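Local coordinates for protein-glutaminase (Chryseobacterium proteolyticum, PDB 2ZK9) that deamidates glutamine side chains in proteins, hydrolysing the side-chain amide to leave glutamate and release ammonia, at residues H83-V88 with T115-A120; H47-I52 with R100-S105. All blocks are in the same frame, centred on the assembly; numbering follows the deposited sequence. Where two conformers were deposited one is given.

Contact 1 of 2, residues H83-V88 with T115-A120; sequences HVAILV and TAWRNA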
ATOM      1  N   HIS A  83       4.919   5.164  -5.868  1.00  8.70           N
ATOM      2  CA  HIS A  83       4.311   4.559  -4.714  1.00  8.45           C
ATOM      3  C   HIS A  83       3.061   3.808  -5.184  1.00  8.03           C
ATOM      4  O   HIS A  83       2.526   4.067  -6.270  1.00  9.21           O
ATOM      5  CB  HIS A  83       3.985   5.639  -3.651  1.00  9.04           C
ATOM      6  CG  HIS A  83       3.496   5.060  -2.333  1.00  8.48           C
ATOM      7  ND1 HIS A  83       4.066   3.948  -1.783  1.00 10.66           N
ATOM      8  CD2 HIS A  83       2.506   5.467  -1.537  1.00  8.77           C
ATOM      9  CE1 HIS A  83       3.427   3.702  -0.662  1.00 10.87           C
ATOM     10  NE2 HIS A  83       2.457   4.628  -0.455  1.00  9.49           N
ATOM     11  N   VAL A  84       2.585   2.877  -4.381  1.00  8.04           N
ATOM     12  CA  VAL A  84       1.436   2.072  -4.691  1.00  7.54           C
ATOM     13  C   VAL A  84       0.686   1.781  -3.392  1.00  7.37           C
ATOM     14  O   VAL A  84       1.303   1.598  -2.343  1.00  8.29           O
ATOM     15  CB  VAL A  84       1.828   0.769  -5.444  1.00  7.95           C
ATOM     16  CG1 VAL A  84       2.806  -0.083  -4.674  1.00  9.86           C
ATOM     17  CG2 VAL A  84       0.606  -0.031  -5.834  1.00  9.19           C
ATOM     18  N   ALA A  85      -0.628   1.677  -3.498  1.00  7.51           N
ATOM     19  CA  ALA A  85      -1.482   1.203  -2.444  1.00  7.39           C
ATOM     20  C   ALA A  85      -2.724   0.566  -3.076  1.00  7.62           C
ATOM     21  O   ALA A  85      -2.882   0.536  -4.279  1.00  8.42           O
ATOM     22  CB  ALA A  85      -1.827   2.322  -1.462  1.00  8.88           C
ATOM     23  N   ILE A  86      -3.587   0.002  -2.210  1.00  7.53           N
ATOM     24  CA  ILE A  86      -4.817  -0.611  -2.708  1.00  7.55           C
ATOM     25  C   ILE A  86      -5.914   0.425  -2.787  1.00  7.71           C
ATOM     26  O   ILE A  86      -6.055   1.289  -1.919  1.00  8.77           O
ATOM     27  CB  ILE A  86      -5.229  -1.845  -1.864  1.00  7.53           C
ATOM     28  CG1 ILE A  86      -5.541  -1.546  -0.402  1.00  8.63           C
ATOM     29  CG2 ILE A  86      -4.201  -2.946  -2.042  1.00  8.82           C
ATOM     30  CD1 ILE A  86      -6.284  -2.658   0.285  1.00  8.80           C
ATOM     31  N   LEU A  87      -6.702   0.322  -3.857  1.00  7.95           N
ATOM     32  CA  LEU A  87      -7.809   1.194  -4.178  1.00  8.52           C
ATOM     33  C   LEU A  87      -9.079   0.334  -4.132  1.00  8.58           C
ATOM     34  O   LEU A  87      -9.281  -0.512  -5.011  1.00  9.18           O
ATOM     35  CB  LEU A  87      -7.611   1.849  -5.545  1.00  9.22           C
ATOM     36  CG  LEU A  87      -8.697   2.811  -5.973  1.00  9.84           C
ATOM     37  CD1 LEU A  87      -8.697   4.066  -5.116  1.00 11.30           C
ATOM     38  CD2 LEU A  87      -8.569   3.138  -7.437  1.00 11.68           C
ATOM     39  N   VAL A  88      -9.853   0.480  -3.065  1.00  9.00           N
ATOM     40  CA  VAL A  88     -10.977  -0.371  -2.741  0.56  9.19           C
ATOM     41  C   VAL A  88     -12.281   0.292  -3.154  1.00  9.64           C
ATOM     42  O   VAL A  88     -12.509   1.457  -2.944  1.00 14.22           O
ATOM     43  CB  VAL A  88     -10.969  -0.640  -1.224  0.56  9.49           C
ATOM     44  CG1 VAL A  88     -12.047  -1.656  -0.805  0.56 10.77           C
ATOM     45  CG2 VAL A  88      -9.602  -1.141  -0.798  0.56  9.40           C
ATOM     46  N   THR A 115      -7.224  11.268  -4.171  1.00 12.25           N
ATOM     47  CA  THR A 115      -6.609  12.586  -4.311  0.52 12.14           C
ATOM     48  C   THR A 115      -5.896  12.967  -3.024  1.00 12.61           C
ATOM     49  O   THR A 115      -4.771  13.495  -3.124  1.00 13.02           O
ATOM     50  CB  THR A 115      -7.660  13.633  -4.670  0.52 13.72           C
ATOM     51  OG1 THR A 115      -8.708  13.481  -3.697  0.52 16.27           O
ATOM     52  CG2 THR A 115      -8.245  13.393  -6.047  0.52 15.93           C
ATOM     53  N   ALA A 116      -6.434  12.665  -1.847  1.00 12.44           N
ATOM     54  CA  ALA A 116      -5.686  12.946  -0.617  1.00 12.52           C
ATOM     55  C   ALA A 116      -4.423  12.122  -0.543  1.00 11.26           C
ATOM     56  O   ALA A 116      -3.353  12.589  -0.108  1.00 11.72           O
ATOM     57  CB  ALA A 116      -6.581  12.669   0.575  1.00 13.67           C
ATOM     58  N   TRP A 117      -4.518  10.877  -0.969  1.00 10.30           N
ATOM     59  CA  TRP A 117      -3.379   9.976  -0.958  1.00  9.64           C
ATOM     60  C   TRP A 117      -2.238  10.467  -1.851  1.00  9.18           C
ATOM     61  O   TRP A 117      -1.084  10.517  -1.436  1.00 10.16           O
ATOM     62  CB  TRP A 117      -3.836   8.584  -1.327  1.00 10.11           C
ATOM     63  CG  TRP A 117      -2.748   7.558  -1.369  1.00  9.29           C
ATOM     64  CD1 TRP A 117      -2.078   6.993  -0.322  1.00  9.19           C
ATOM     65  CD2 TRP A 117      -2.231   6.968  -2.554  1.00  8.75           C
ATOM     66  NE1 TRP A 117      -1.178   6.077  -0.788  1.00  9.25           N
ATOM     67  CE2 TRP A 117      -1.230   6.030  -2.153  1.00  8.82           C
ATOM     68  CE3 TRP A 117      -2.489   7.097  -3.917  1.00  9.69           C
ATOM     69  CZ2 TRP A 117      -0.532   5.271  -3.062  1.00  9.50           C
ATOM     70  CZ3 TRP A 117      -1.790   6.354  -4.820  1.00  9.87           C
ATOM     71  CH2 TRP A 117      -0.813   5.436  -4.414  1.00  9.71           C
ATOM     72  N   ARG A 118      -2.583  10.780  -3.095  1.00  9.80           N
ATOM     73  CA  ARG A 118      -1.519  11.255  -3.995  1.00 10.24           C
ATOM     74  C   ARG A 118      -0.879  12.522  -3.461  1.00 10.58           C
ATOM     75  O   ARG A 118       0.323  12.737  -3.578  1.00 11.37           O
ATOM     76  CB  ARG A 118      -2.043  11.470  -5.395  1.00 10.40           C
ATOM     77  CG  ARG A 118      -2.404  10.135  -6.097  1.00 10.55           C
ATOM     78  CD  ARG A 118      -2.582  10.314  -7.616  1.00 11.77           C
ATOM     79  NE  ARG A 118      -3.597  11.288  -7.978  1.00 12.45           N
ATOM     80  CZ  ARG A 118      -4.881  11.012  -8.047  1.00 12.68           C
ATOM     81  NH1 ARG A 118      -5.371   9.816  -7.790  1.00 11.93           N
ATOM     82  NH2 ARG A 118      -5.732  12.008  -8.393  1.00 16.07           N
ATOM     83  N   ASN A 119      -1.706  13.408  -2.856  1.00 11.59           N
ATOM     84  CA  ASN A 119      -1.113  14.635  -2.286  1.00 11.93           C
ATOM     85  C   ASN A 119      -0.143  14.321  -1.144  1.00 11.12           C
ATOM     86  O   ASN A 119       0.860  15.051  -1.030  1.00 12.34           O
ATOM     87  CB  ASN A 119      -2.263  15.552  -1.865  1.00 14.43           C
ATOM     88  CG  ASN A 119      -1.738  16.872  -1.349  1.00 14.55           C
ATOM     89  OD1 ASN A 119      -1.846  17.102  -0.139  1.00 18.26           O
ATOM     90  ND2 ASN A 119      -1.176  17.697  -2.183  1.00 16.31           N
ATOM     91  N   ALA A 120      -0.374  13.274  -0.350  1.00 10.90           N
ATOM     92  CA  ALA A 120       0.576  12.877   0.671  1.00 10.90           C
ATOM     93  C   ALA A 120       1.847  12.311   0.111  1.00  9.58           C
ATOM     94  O   ALA A 120       2.839  12.188   0.849  1.00 10.75           O
ATOM     95  CB  ALA A 120      -0.065  11.885   1.626  1.00 13.02           C
TER

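Contact 2 of 2, residues H47-I52 with R100-S105; sequences HKMRQI and RIIDPS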
ATOM      1  N   HIS A  47       0.440  -5.709  -1.874  1.00  7.17           N
ATOM      2  CA  HIS A  47      -0.009  -7.036  -2.239  1.00  7.35           C
ATOM      3  C   HIS A  47      -0.456  -7.838  -1.010  1.00  7.50           C
ATOM      4  O   HIS A  47      -1.359  -8.662  -1.107  1.00  8.13           O
ATOM      5  CB  HIS A  47       1.106  -7.756  -3.014  1.00  7.71           C
ATOM      6  CG  HIS A  47       0.605  -8.537  -4.185  1.00  7.67           C
ATOM      7  ND1 HIS A  47      -0.215  -8.004  -5.071  1.00  8.92           N
ATOM      8  CD2 HIS A  47       0.878  -9.790  -4.656  1.00  8.55           C
ATOM      9  CE1 HIS A  47      -0.459  -8.820  -6.071  1.00  9.08           C
ATOM     10  NE2 HIS A  47       0.193  -9.936  -5.815  1.00  9.35           N
ATOM     11  N   LYS A  48       0.167  -7.579   0.129  1.00  7.65           N
ATOM     12  CA  LYS A  48      -0.241  -8.221   1.377  1.00  7.92           C
ATOM     13  C   LYS A  48      -1.588  -7.695   1.852  1.00  8.01           C
ATOM     14  O   LYS A  48      -2.435  -8.459   2.321  1.00  8.76           O
ATOM     15  CB  LYS A  48       0.821  -8.058   2.443  1.00  7.95           C
ATOM     16  CG  LYS A  48       0.674  -8.963   3.644  1.00  8.38           C
ATOM     17  CD  LYS A  48       0.946 -10.430   3.342  1.00  8.31           C
ATOM     18  CE  LYS A  48       0.958 -11.271   4.586  1.00  9.26           C
ATOM     19  NZ  LYS A  48       1.092 -12.703   4.305  1.00 10.23           N
ATOM     20  N   MET A  49      -1.819  -6.385   1.707  1.00  7.57           N
ATOM     21  CA  MET A  49      -3.156  -5.854   1.995  1.00  7.97           C
ATOM     22  C   MET A  49      -4.205  -6.500   1.124  1.00  8.12           C
ATOM     23  O   MET A  49      -5.296  -6.831   1.579  1.00  8.87           O
ATOM     24  CB  MET A  49      -3.191  -4.334   1.799  1.00  7.82           C
ATOM     25  CG  MET A  49      -2.366  -3.579   2.836  1.00  8.27           C
ATOM     26  SD  MET A  49      -2.709  -1.791   2.831  1.00  8.58           S
ATOM     27  CE  MET A  49      -1.788  -1.240   1.402  1.00  9.01           C
ATOM     28  N   ARG A  50      -3.892  -6.685  -0.154  1.00  8.43           N
ATOM     29  CA  ARG A  50      -4.807  -7.357  -1.083  1.00  8.79           C
ATOM     30  C   ARG A  50      -5.074  -8.784  -0.640  1.00  8.99           C
ATOM     31  O   ARG A  50      -6.210  -9.227  -0.718  1.00 10.31           O
ATOM     32  CB  ARG A  50      -4.270  -7.308  -2.493  1.00  8.22           C
ATOM     33  CG  ARG A  50      -5.111  -8.146  -3.453  1.00  8.86           C
ATOM     34  CD  ARG A  50      -4.624  -7.941  -4.856  1.00  9.15           C
ATOM     35  NE  ARG A  50      -5.404  -8.773  -5.823  1.00  9.00           N
ATOM     36  CZ  ARG A  50      -5.029  -9.928  -6.276  1.00  9.42           C
ATOM     37  NH1 ARG A  50      -3.843 -10.499  -5.970  1.00  9.75           N
ATOM     38  NH2 ARG A  50      -5.842 -10.566  -7.146  1.00 10.40           N
ATOM     39  N   GLN A  51      -4.069  -9.503  -0.120  1.00  9.62           N
ATOM     40  CA  GLN A  51      -4.279 -10.852   0.362  1.00 10.32           C
ATOM     41  C   GLN A  51      -5.314 -10.838   1.493  1.00 10.45           C
ATOM     42  O   GLN A  51      -6.148 -11.756   1.587  1.00 10.97           O
ATOM     43  CB  GLN A  51      -2.973 -11.498   0.802  1.00 10.87           C
ATOM     44  CG  GLN A  51      -3.114 -12.917   1.318  1.00 13.65           C
ATOM     45  CD  GLN A  51      -1.847 -13.482   1.926  1.00 13.19           C
ATOM     46  OE1 GLN A  51      -1.288 -12.871   2.813  1.00 11.91           O
ATOM     47  NE2 GLN A  51      -1.389 -14.623   1.358  1.00 18.23           N
ATOM     48  N   ILE A  52      -5.265  -9.862   2.383  1.00 10.34           N
ATOM     49  CA  ILE A  52      -6.242  -9.774   3.457  1.00 10.75           C
ATOM     50  C   ILE A  52      -7.657  -9.560   2.880  1.00  9.99           C
ATOM     51  O   ILE A  52      -8.611 -10.207   3.295  1.00 11.68           O
ATOM     52  CB  ILE A  52      -5.864  -8.693   4.474  1.00 11.89           C
ATOM     53  CG1 ILE A  52      -4.552  -9.113   5.167  1.00 14.16           C
ATOM     54  CG2 ILE A  52      -6.998  -8.438   5.429  1.00 13.69           C
ATOM     55  CD1 ILE A  52      -3.893  -8.053   5.974  1.00 17.45           C
ATOM     56  N   ARG A 100     -11.836   4.206  -2.180  1.00  9.91           N
ATOM     57  CA  ARG A 100     -10.872   4.775  -1.233  1.00  9.74           C
ATOM     58  C   ARG A 100      -9.562   4.025  -1.318  1.00  9.39           C
ATOM     59  O   ARG A 100      -9.555   2.811  -1.522  1.00 10.55           O
ATOM     60  CB  ARG A 100     -11.364   4.701   0.198  1.00 10.77           C
ATOM     61  CG  ARG A 100     -12.586   5.509   0.547  1.00 12.34           C
ATOM     62  CD  ARG A 100     -12.318   6.977   0.601  1.00 15.54           C
ATOM     63  NE  ARG A 100     -13.528   7.733   1.029  1.00 16.64           N
ATOM     64  CZ  ARG A 100     -14.442   8.124   0.158  1.00 22.58           C
ATOM     65  NH1 ARG A 100     -14.364   7.862  -1.156  1.00 22.82           N
ATOM     66  NH2 ARG A 100     -15.478   8.798   0.657  1.00 32.42           N
ATOM     67  N   ILE A 101      -8.467   4.735  -1.087  1.00  8.89           N
ATOM     68  CA  ILE A 101      -7.202   4.117  -0.830  1.00  8.39           C
ATOM     69  C   ILE A 101      -7.115   3.651   0.610  1.00  8.49           C
ATOM     70  O   ILE A 101      -7.561   4.346   1.522  1.00  9.67           O
ATOM     71  CB  ILE A 101      -6.050   5.129  -1.094  1.00  8.85           C
ATOM     72  CG1 ILE A 101      -5.964   5.526  -2.559  1.00  9.61           C
ATOM     73  CG2 ILE A 101      -4.728   4.629  -0.551  1.00  9.48           C
ATOM     74  CD1 ILE A 101      -5.328   4.474  -3.491  1.00 10.12           C
ATOM     75  N   ILE A 102      -6.525   2.453   0.802  1.00  8.50           N
ATOM     76  CA  ILE A 102      -6.066   2.028   2.122  1.00  8.87           C
ATOM     77  C   ILE A 102      -4.568   2.011   2.075  1.00  8.62           C
ATOM     78  O   ILE A 102      -3.951   1.296   1.263  1.00  8.50           O
ATOM     79  CB  ILE A 102      -6.673   0.694   2.559  1.00  9.25           C
ATOM     80  CG1 ILE A 102      -8.207   0.853   2.730  1.00 10.46           C
ATOM     81  CG2 ILE A 102      -6.003   0.216   3.804  1.00  9.54           C
ATOM     82  CD1 ILE A 102      -8.948  -0.414   3.097  1.00 11.33           C
ATOM     83  N   ASP A 103      -3.928   2.829   2.919  1.00  8.53           N
ATOM     84  CA  ASP A 103      -2.486   2.864   2.980  1.00  8.50           C
ATOM     85  C   ASP A 103      -2.051   3.352   4.373  1.00  8.45           C
ATOM     86  O   ASP A 103      -1.754   4.525   4.570  1.00  8.90           O
ATOM     87  CB  ASP A 103      -1.859   3.786   1.941  1.00  8.70           C
ATOM     88  CG  ASP A 103      -0.363   3.784   1.978  1.00  8.90           C
ATOM     89  OD1 ASP A 103       0.229   3.023   2.815  1.00  8.73           O
ATOM     90  OD2 ASP A 103       0.234   4.519   1.183  1.00  9.84           O
ATOM     91  N   PRO A 104      -1.970   2.444   5.328  1.00  8.48           N
ATOM     92  CA  PRO A 104      -1.508   2.817   6.681  1.00  8.86           C
ATOM     93  C   PRO A 104      -0.098   3.303   6.781  1.00  8.88           C
ATOM     94  O   PRO A 104       0.281   3.781   7.857  1.00 11.08           O
ATOM     95  CB  PRO A 104      -1.731   1.512   7.467  1.00  9.26           C
ATOM     96  CG  PRO A 104      -2.839   0.815   6.779  1.00  9.74           C
ATOM     97  CD  PRO A 104      -2.514   1.070   5.320  1.00  9.33           C
ATOM     98  N   SER A 105       0.722   3.202   5.754  1.00  8.67           N
ATOM     99  CA  SER A 105       2.042   3.841   5.793  0.78  9.05           C
ATOM    100  C   SER A 105       1.960   5.372   5.741  1.00  9.09           C
ATOM    101  O   SER A 105       2.879   6.014   6.168  1.00 11.46           O
ATOM    102  CB  SER A 105       3.012   3.297   4.751  0.78  9.27           C
ATOM    103  OG  SER A 105       2.737   3.715   3.402  0.78  7.91           O
TER

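Contact 1 of 2, residues H83-V88 with T115-A120
Strand 83-88, which meets Trp117 through His83 and Ala85, runs nearly antiparallel to helix 115-120, with 152° between their directions and 10.3 Å between their axes. One large side chain bridges this gap. Trp117 has its CG anti to the backbone N (chi1 179°), which carries the indole from the helix down to the strand. CZ2 of the six-membered ring does most of the touching. It lies 3.4 Å from His83 CD2 and 3.6 Å from Ala85 CB. Trp117 CZ2 also reaches the strand backbone, 3.7 Å from Val84 C. The planes of the imidazole and the six-membered ring of Trp117 are at 33° to each other, with 5.4 Å between the ring centroids. His83 NE2 and Trp117 NE1 share a third residue: each hydrogen-bonds Asp103 OD2. Trp80 stacks on the His83 ring. With an alanine here in place of the indole, Asp103 OD2 would probably lose its indole N-H partner, and a gap beside His83 would leave the imidazole freer to turn. His83 also touches Cys42. A Cys-His-Asp grouping with an indole beside the His-Asp bond is consistent with the papain-like active site of peptidase clan CA.

Contact 2 of 2, residues H47-I52 with R100-S105
Helix 47-52 faces the end of strand 97-102 and the turn that follows it, and the backbones come nearest at Met49 and Ile102, whose CA atoms are 8.4 Å apart. This is a helix packed against the face of a mixed sheet, consistent with the papain-like fold of clan CA, and residues 103-105 form an Asx turn. Met49 carries the whole contact from the helix side. Its chain reaches out towards the strand and then bends at chi3 (-78°), which turns the terminal methyl towards the strand backbone at Ile102. Met49 CE rests 3.3 Å from Ile102 O. That oxygen is buried here and has no hydrogen-bond partner in the model, so the methyl covers it without satisfying it. The sulfur meets two apolar groups on its strand side: Met49 SD is 3.8 Å from Pro104 CD and 4.0 Å from Ile102 CG2. Ile86 and Ile18 also pack on Met49, and Phe15 on Ile102. Asp103 starts its side chain away from the helix, and one of its oxygens closes the turn. Asp103 OD1 accepts from Ser105 N at 3.0 Å, above the carboxylate plane, and, in the conformer given, from Ser105 OG at 2.7 Å, on the syn side.

Overall arrangement
Both contacts are buried, and they share one sheet: strands 82-91 and 97-102 are antiparallel neighbours in it. Helix 114-120 covers it in contact 1 and helix 42-55 in contact 2. The segments alternate along the chain. The centres of the two contacts are 10 Å apart. Contact 1 is aromatic and lies near a bound sodium ion, about 5 Å from the His83 side chain. Contact 2 is aliphatic, built round a sulfur, with a polar turn beside it. Asp103 joins them: its carboxylate serves contact 1 with one oxygen and the turn with the other. It is thus shared by the strand end of contact 2 and the polar site of contact 1.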